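Local coordinates for hypothetical protein (Giardia lamblia, PDB 3I3F), which is of unknown function but belongs to the YjgF/endoribonuclease L-PSP family and holds pentanoic acid between subunits of its trimer in the crystal, at residues 53-65 and 124-136. Sequence-based numbering, arbitrary orientation.
Sequences LHKGLEEQTRQTF and QLQEGLLVEVVNV. With LEA (pentanoic acid), chain F.
Q60 reaches from helix 56-74 to the turn 126-129, and its amide bonds to that turn, to the residue following it and back to the loop before the helix. Q60 OE1 accepts from L130 N at 2.9 Å in a nearly straight bond (167°), and from a water that also bonds V131 O. Q60 NE2 gives its two hydrogens to G128 O at 3.2 Å and H54 O at 3.1 Å, both near the amide plane and so well aimed; these donor and acceptor roles fix the flip of the group. With CG anti to the carbonyl carbon (chi1 -75°) and the chain extended beyond it, glutamine is long enough to serve the turn from its buried place.

L130 crosses Q60 at about a right angle; leucine is long enough for CD1 to reach the helix start, 3.3 Å from L57 N. L53 CD2 lies over G128, whose positive phi suits the type II turn, and L53 CD1 meets L129 CD2. V131 and V133, at alternate strand positions, turn compact branched methyls to the helix: V131 CG1 lies near Q60 CB and the hydroxyls of T61 and T64, and V133 CG2 touches both T64 CG2 (3.7 Å) and F65 CZ. Both threonines turn OG1 back onto the helix, to L57 O and Q60 O, satisfying buried polar atoms.

F101 of helix 95-108 also touches T61 and V131. On the strand's other side, E132 lies against pentanoic acid, which Q126 NE2 and R118 of a second subunit hydrogen-bond. The axes of 56-65 and 131-136 run within 22° of parallel; such helix-on-sheet packing, with the ligand at a subunit interface, fits the trimeric YjgF-like alpha/beta fold.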
loop_
_atom_site.group_PDB
_atom_site.type_symbol
_atom_site.label_atom_id
_atom_site.label_comp_id
_atom_site.label_asym_id
_atom_site.label_seq_id
_atom_site.Cartn_x
_atom_site.Cartn_y
_atom_site.Cartn_z
ATOM N N LEU A 53 -16.092 -17.078 8.415
ATOM C CA LEU A 53 -16.265 -15.997 7.450
ATOM C C LEU A 53 -17.746 -15.646 7.372
ATOM O O LEU A 53 -18.573 -16.498 7.045
ATOM C CB LEU A 53 -15.756 -16.427 6.071
ATOM C CG LEU A 53 -15.867 -15.405 4.934
ATOM C CD1 LEU A 53 -15.003 -14.179 5.207
ATOM C CD2 LEU A 53 -15.485 -16.053 3.613
ATOM N N HIS A 54 -18.077 -14.394 7.676
ATOM C CA HIS A 54 -19.471 -13.948 7.674
ATOM C C HIS A 54 -20.033 -13.893 6.253
ATOM O O HIS A 54 -19.282 -13.791 5.280
ATOM C CB HIS A 54 -19.603 -12.594 8.379
ATOM C CG HIS A 54 -19.498 -12.684 9.871
ATOM N ND1 HIS A 54 -20.242 -11.894 10.721
ATOM C CD2 HIS A 54 -18.758 -13.495 10.664
ATOM C CE1 HIS A 54 -19.950 -12.201 11.973
ATOM N NE2 HIS A 54 -19.054 -13.172 11.965
ATOM N N LYS A 55 -21.358 -13.972 6.152
ATOM C CA LYS A 55 -22.040 -14.104 4.867
ATOM C C LYS A 55 -22.467 -12.752 4.304
ATOM O O LYS A 55 -23.191 -11.999 4.956
ATOM C CB LYS A 55 -23.269 -15.005 5.013
ATOM N N GLY A 56 -22.018 -12.458 3.087
ATOM C CA GLY A 56 -22.422 -11.248 2.382
ATOM C C GLY A 56 -21.516 -10.062 2.645
ATOM O O GLY A 56 -20.776 -10.028 3.631
ATOM N N LEU A 57 -21.597 -9.081 1.752
ATOM C CA LEU A 57 -20.748 -7.895 1.801
ATOM C C LEU A 57 -20.921 -7.118 3.104
ATOM O O LEU A 57 -19.941 -6.721 3.726
ATOM C CB LEU A 57 -21.051 -6.988 0.598
ATOM C CG LEU A 57 -20.272 -5.677 0.421
ATOM C CD1 LEU A 57 -20.848 -4.562 1.297
ATOM C CD2 LEU A 57 -18.780 -5.864 0.680
ATOM N N GLU A 58 -22.167 -6.913 3.519
ATOM C CA GLU A 58 -22.449 -6.097 4.696
ATOM C C GLU A 58 -21.837 -6.677 5.975
ATOM O O GLU A 58 -21.132 -5.974 6.700
ATOM C CB GLU A 58 -23.957 -5.892 4.865
ATOM C CG GLU A 58 -24.333 -5.128 6.126
ATOM C CD GLU A 58 -25.697 -4.466 6.053
ATOM O OE1 GLU A 58 -26.388 -4.579 5.017
ATOM O OE2 GLU A 58 -26.078 -3.816 7.048
ATOM N N GLU A 59 -22.099 -7.952 6.246
ATOM C CA GLU A 59 -21.595 -8.584 7.465
ATOM C C GLU A 59 -20.073 -8.753 7.450
ATOM O O GLU A 59 -19.429 -8.617 8.490
ATOM C CB GLU A 59 -22.298 -9.921 7.718
ATOM C CG GLU A 59 -23.803 -9.788 7.972
ATOM C CD GLU A 59 -24.139 -8.895 9.159
ATOM O OE1 GLU A 59 -23.412 -8.939 10.173
ATOM O OE2 GLU A 59 -25.138 -8.148 9.077
ATOM N N GLN A 60 -19.497 -9.035 6.284
ATOM C CA GLN A 60 -18.035 -9.066 6.166
ATOM C C GLN A 60 -17.431 -7.689 6.431
ATOM O O GLN A 60 -16.393 -7.585 7.083
ATOM C CB GLN A 60 -17.587 -9.581 4.796
ATOM C CG GLN A 60 -17.742 -11.084 4.632
ATOM C CD GLN A 60 -17.094 -11.621 3.366
ATOM O OE1 GLN A 60 -16.150 -11.034 2.834
ATOM N NE2 GLN A 60 -17.595 -12.753 2.885
ATOM N N THR A 61 -18.086 -6.641 5.938
ATOM C CA THR A 61 -17.613 -5.274 6.142
ATOM C C THR A 61 -17.652 -4.886 7.619
ATOM O O THR A 61 -16.674 -4.353 8.145
ATOM C CB THR A 61 -18.428 -4.265 5.309
ATOM O OG1 THR A 61 -18.266 -4.565 3.917
ATOM C CG2 THR A 61 -17.966 -2.837 5.573
ATOM N N ARG A 62 -18.765 -5.167 8.291
ATOM C CA ARG A 62 -18.899 -4.849 9.712
ATOM C C ARG A 62 -17.864 -5.603 10.549
ATOM O O ARG A 62 -17.252 -5.036 11.451
ATOM C CB ARG A 62 -20.314 -5.164 10.209
ATOM C CG ARG A 62 -21.387 -4.242 9.646
ATOM C CD ARG A 62 -22.768 -4.599 10.177
ATOM N NE ARG A 62 -23.812 -3.735 9.631
ATOM C CZ ARG A 62 -24.106 -2.525 10.101
ATOM N NH1 ARG A 62 -23.430 -2.031 11.129
ATOM N NH2 ARG A 62 -25.075 -1.809 9.545
ATOM N N GLN A 63 -17.669 -6.883 10.241
ATOM C CA GLN A 63 -16.694 -7.702 10.960
ATOM C C GLN A 63 -15.261 -7.215 10.723
ATOM O O GLN A 63 -14.451 -7.201 11.648
ATOM C CB GLN A 63 -16.830 -9.177 10.568
ATOM C CG GLN A 63 -15.930 -10.123 11.359
ATOM C CD GLN A 63 -16.298 -10.182 12.827
ATOM O OE1 GLN A 63 -17.420 -10.547 13.178
ATOM N NE2 GLN A 63 -15.358 -9.824 13.694
ATOM N N THR A 64 -14.960 -6.815 9.489
ATOM C CA THR A 64 -13.632 -6.303 9.148
ATOM C C THR A 64 -13.268 -5.080 9.985
ATOM O O THR A 64 -12.177 -5.014 10.548
ATOM C CB THR A 64 -13.531 -5.952 7.649
ATOM O OG1 THR A 64 -13.687 -7.142 6.869
ATOM C CG2 THR A 64 -12.180 -5.319 7.325
ATOM N N PHE A 65 -14.183 -4.120 10.079
ATOM C CA PHE A 65 -13.895 -2.905 10.835
ATOM C C PHE A 65 -13.960 -3.112 12.346
ATOM O O PHE A 65 -13.281 -2.408 13.089
ATOM C CB PHE A 65 -14.772 -1.743 10.363
ATOM C CG PHE A 65 -14.318 -1.168 9.054
ATOM C CD1 PHE A 65 -13.145 -0.424 8.987
ATOM C CD2 PHE A 65 -15.024 -1.404 7.884
ATOM C CE1 PHE A 65 -12.700 0.094 7.784
ATOM C CE2 PHE A 65 -14.583 -0.885 6.674
ATOM C CZ PHE A 65 -13.416 -0.140 6.625
ATOM N N GLN A 124 -8.786 -9.455 -7.244
ATOM C CA GLN A 124 -9.135 -10.850 -7.007
ATOM C C GLN A 124 -8.621 -11.258 -5.625
ATOM O O GLN A 124 -7.417 -11.449 -5.427
ATOM C CB GLN A 124 -8.544 -11.741 -8.104
ATOM C CG GLN A 124 -8.879 -13.223 -7.975
ATOM C CD GLN A 124 -8.169 -14.078 -9.009
ATOM O OE1 GLN A 124 -7.826 -13.609 -10.096
ATOM N NE2 GLN A 124 -7.940 -15.342 -8.672
ATOM N N LEU A 125 -9.546 -11.376 -4.674
ATOM C CA LEU A 125 -9.217 -11.715 -3.292
ATOM C C LEU A 125 -9.236 -13.224 -3.097
ATOM O O LEU A 125 -9.717 -13.964 -3.958
ATOM C CB LEU A 125 -10.217 -11.065 -2.332
ATOM C CG LEU A 125 -10.405 -9.553 -2.489
ATOM C CD1 LEU A 125 -11.462 -9.038 -1.522
ATOM C CD2 LEU A 125 -9.086 -8.821 -2.289
ATOM N N GLN A 126 -8.724 -13.671 -1.952
ATOM C CA GLN A 126 -8.726 -15.095 -1.613
ATOM C C GLN A 126 -10.159 -15.614 -1.469
ATOM O O GLN A 126 -11.097 -14.833 -1.288
ATOM C CB GLN A 126 -7.906 -15.350 -0.344
ATOM C CG GLN A 126 -6.405 -15.131 -0.546
ATOM C CD GLN A 126 -5.613 -15.121 0.749
ATOM O OE1 GLN A 126 -6.071 -15.614 1.782
ATOM N NE2 GLN A 126 -4.408 -14.563 0.697
ATOM N N GLU A 127 -10.314 -16.934 -1.557
ATOM C CA GLU A 127 -11.632 -17.575 -1.663
ATOM C C GLU A 127 -12.645 -17.069 -0.631
ATOM O O GLU A 127 -12.361 -17.039 0.569
ATOM C CB GLU A 127 -11.489 -19.097 -1.543
ATOM C CG GLU A 127 -12.759 -19.874 -1.864
ATOM C CD GLU A 127 -12.521 -21.371 -1.939
ATOM O OE1 GLU A 127 -11.343 -21.786 -1.955
ATOM O OE2 GLU A 127 -13.511 -22.130 -1.983
ATOM N N GLY A 128 -13.815 -16.654 -1.116
ATOM C CA GLY A 128 -14.928 -16.239 -0.257
ATOM C C GLY A 128 -14.914 -14.787 0.196
ATOM O O GLY A 128 -15.945 -14.265 0.629
ATOM N N LEU A 129 -13.759 -14.130 0.100
ATOM C CA LEU A 129 -13.608 -12.760 0.586
ATOM C C LEU A 129 -14.228 -11.761 -0.386
ATOM O O LEU A 129 -13.917 -11.772 -1.579
ATOM C CB LEU A 129 -12.129 -12.419 0.789
ATOM C CG LEU A 129 -11.340 -13.296 1.763
ATOM C CD1 LEU A 129 -9.894 -12.825 1.837
ATOM C CD2 LEU A 129 -11.977 -13.289 3.141
ATOM N N LEU A 130 -15.105 -10.902 0.134
ATOM C CA LEU A 130 -15.756 -9.861 -0.665
ATOM C C LEU A 130 -15.098 -8.497 -0.470
ATOM O O LEU A 130 -15.230 -7.614 -1.318
ATOM C CB LEU A 130 -17.239 -9.771 -0.301
ATOM C CG LEU A 130 -18.038 -11.065 -0.487
ATOM C CD1 LEU A 130 -19.451 -10.899 0.050
ATOM C CD2 LEU A 130 -18.063 -11.485 -1.949
ATOM N N VAL A 131 -14.406 -8.332 0.656
ATOM C CA VAL A 131 -13.724 -7.090 0.989
ATOM C C VAL A 131 -12.495 -7.400 1.837
ATOM O O VAL A 131 -12.482 -8.363 2.609
ATOM C CB VAL A 131 -14.661 -6.118 1.758
ATOM C CG1 VAL A 131 -15.229 -6.786 3.006
ATOM C CG2 VAL A 131 -13.930 -4.829 2.120
ATOM N N GLU A 132 -11.458 -6.591 1.670
ATOM C CA GLU A 132 -10.269 -6.682 2.503
ATOM C C GLU A 132 -9.711 -5.283 2.702
ATOM O O GLU A 132 -9.605 -4.513 1.747
ATOM C CB GLU A 132 -9.221 -7.586 1.857
ATOM C CG GLU A 132 -7.994 -7.811 2.734
ATOM C CD GLU A 132 -7.065 -8.890 2.216
ATOM O OE1 GLU A 132 -7.423 -9.592 1.244
ATOM O OE2 GLU A 132 -5.968 -9.037 2.798
ATOM N N VAL A 133 -9.380 -4.954 3.944
ATOM C CA VAL A 133 -8.816 -3.650 4.274
ATOM C C VAL A 133 -7.364 -3.851 4.686
ATOM O O VAL A 133 -7.069 -4.631 5.596
ATOM C CB VAL A 133 -9.619 -2.953 5.385
ATOM C CG1 VAL A 133 -8.968 -1.632 5.771
ATOM C CG2 VAL A 133 -11.053 -2.727 4.925
ATOM N N VAL A 134 -6.463 -3.156 3.997
ATOM C CA VAL A 134 -5.029 -3.365 4.155
ATOM C C VAL A 134 -4.308 -2.038 4.363
ATOM O O VAL A 134 -4.891 -0.968 4.180
ATOM C CB VAL A 134 -4.428 -4.096 2.928
ATOM C CG1 VAL A 134 -5.189 -5.391 2.646
ATOM C CG2 VAL A 134 -4.433 -3.199 1.699
ATOM N N ASN A 135 -3.041 -2.123 4.757
ATOM C CA ASN A 135 -2.202 -0.943 4.970
ATOM C C ASN A 135 -2.826 0.086 5.915
ATOM O O ASN A 135 -2.693 1.294 5.707
ATOM C CB ASN A 135 -1.831 -0.300 3.628
ATOM C CG ASN A 135 -0.953 -1.195 2.781
ATOM O OD1 ASN A 135 -0.072 -1.879 3.298
ATOM N ND2 ASN A 135 -1.189 -1.200 1.475
ATOM N N VAL A 136 -3.499 -0.395 6.958
ATOM C CA VAL A 136 -3.992 0.490 8.003
ATOM C C VAL A 136 -2.788 1.003 8.777
ATOM O O VAL A 136 -2.004 0.212 9.305
ATOM C CB VAL A 136 -4.961 -0.219 8.966
ATOM C CG1 VAL A 136 -5.295 0.682 10.153
ATOM C CG2 VAL A 136 -6.227 -0.626 8.232
HETATM C C2 LEA F . -2.444 -12.767 3.464
HETATM O O2 LEA F . -1.604 -11.840 3.488
HETATM C C3 LEA F . -3.721 -12.665 4.268
HETATM C C4 LEA F . -3.887 -11.290 4.914
HETATM C C5 LEA F . -5.164 -11.157 5.742
HETATM C C6 LEA F . -6.180 -12.252 5.488
HETATM O O1 LEA F . -2.270 -13.806 2.794
HETATM O O HOH W 1 -13.859 -10.114 4.154
#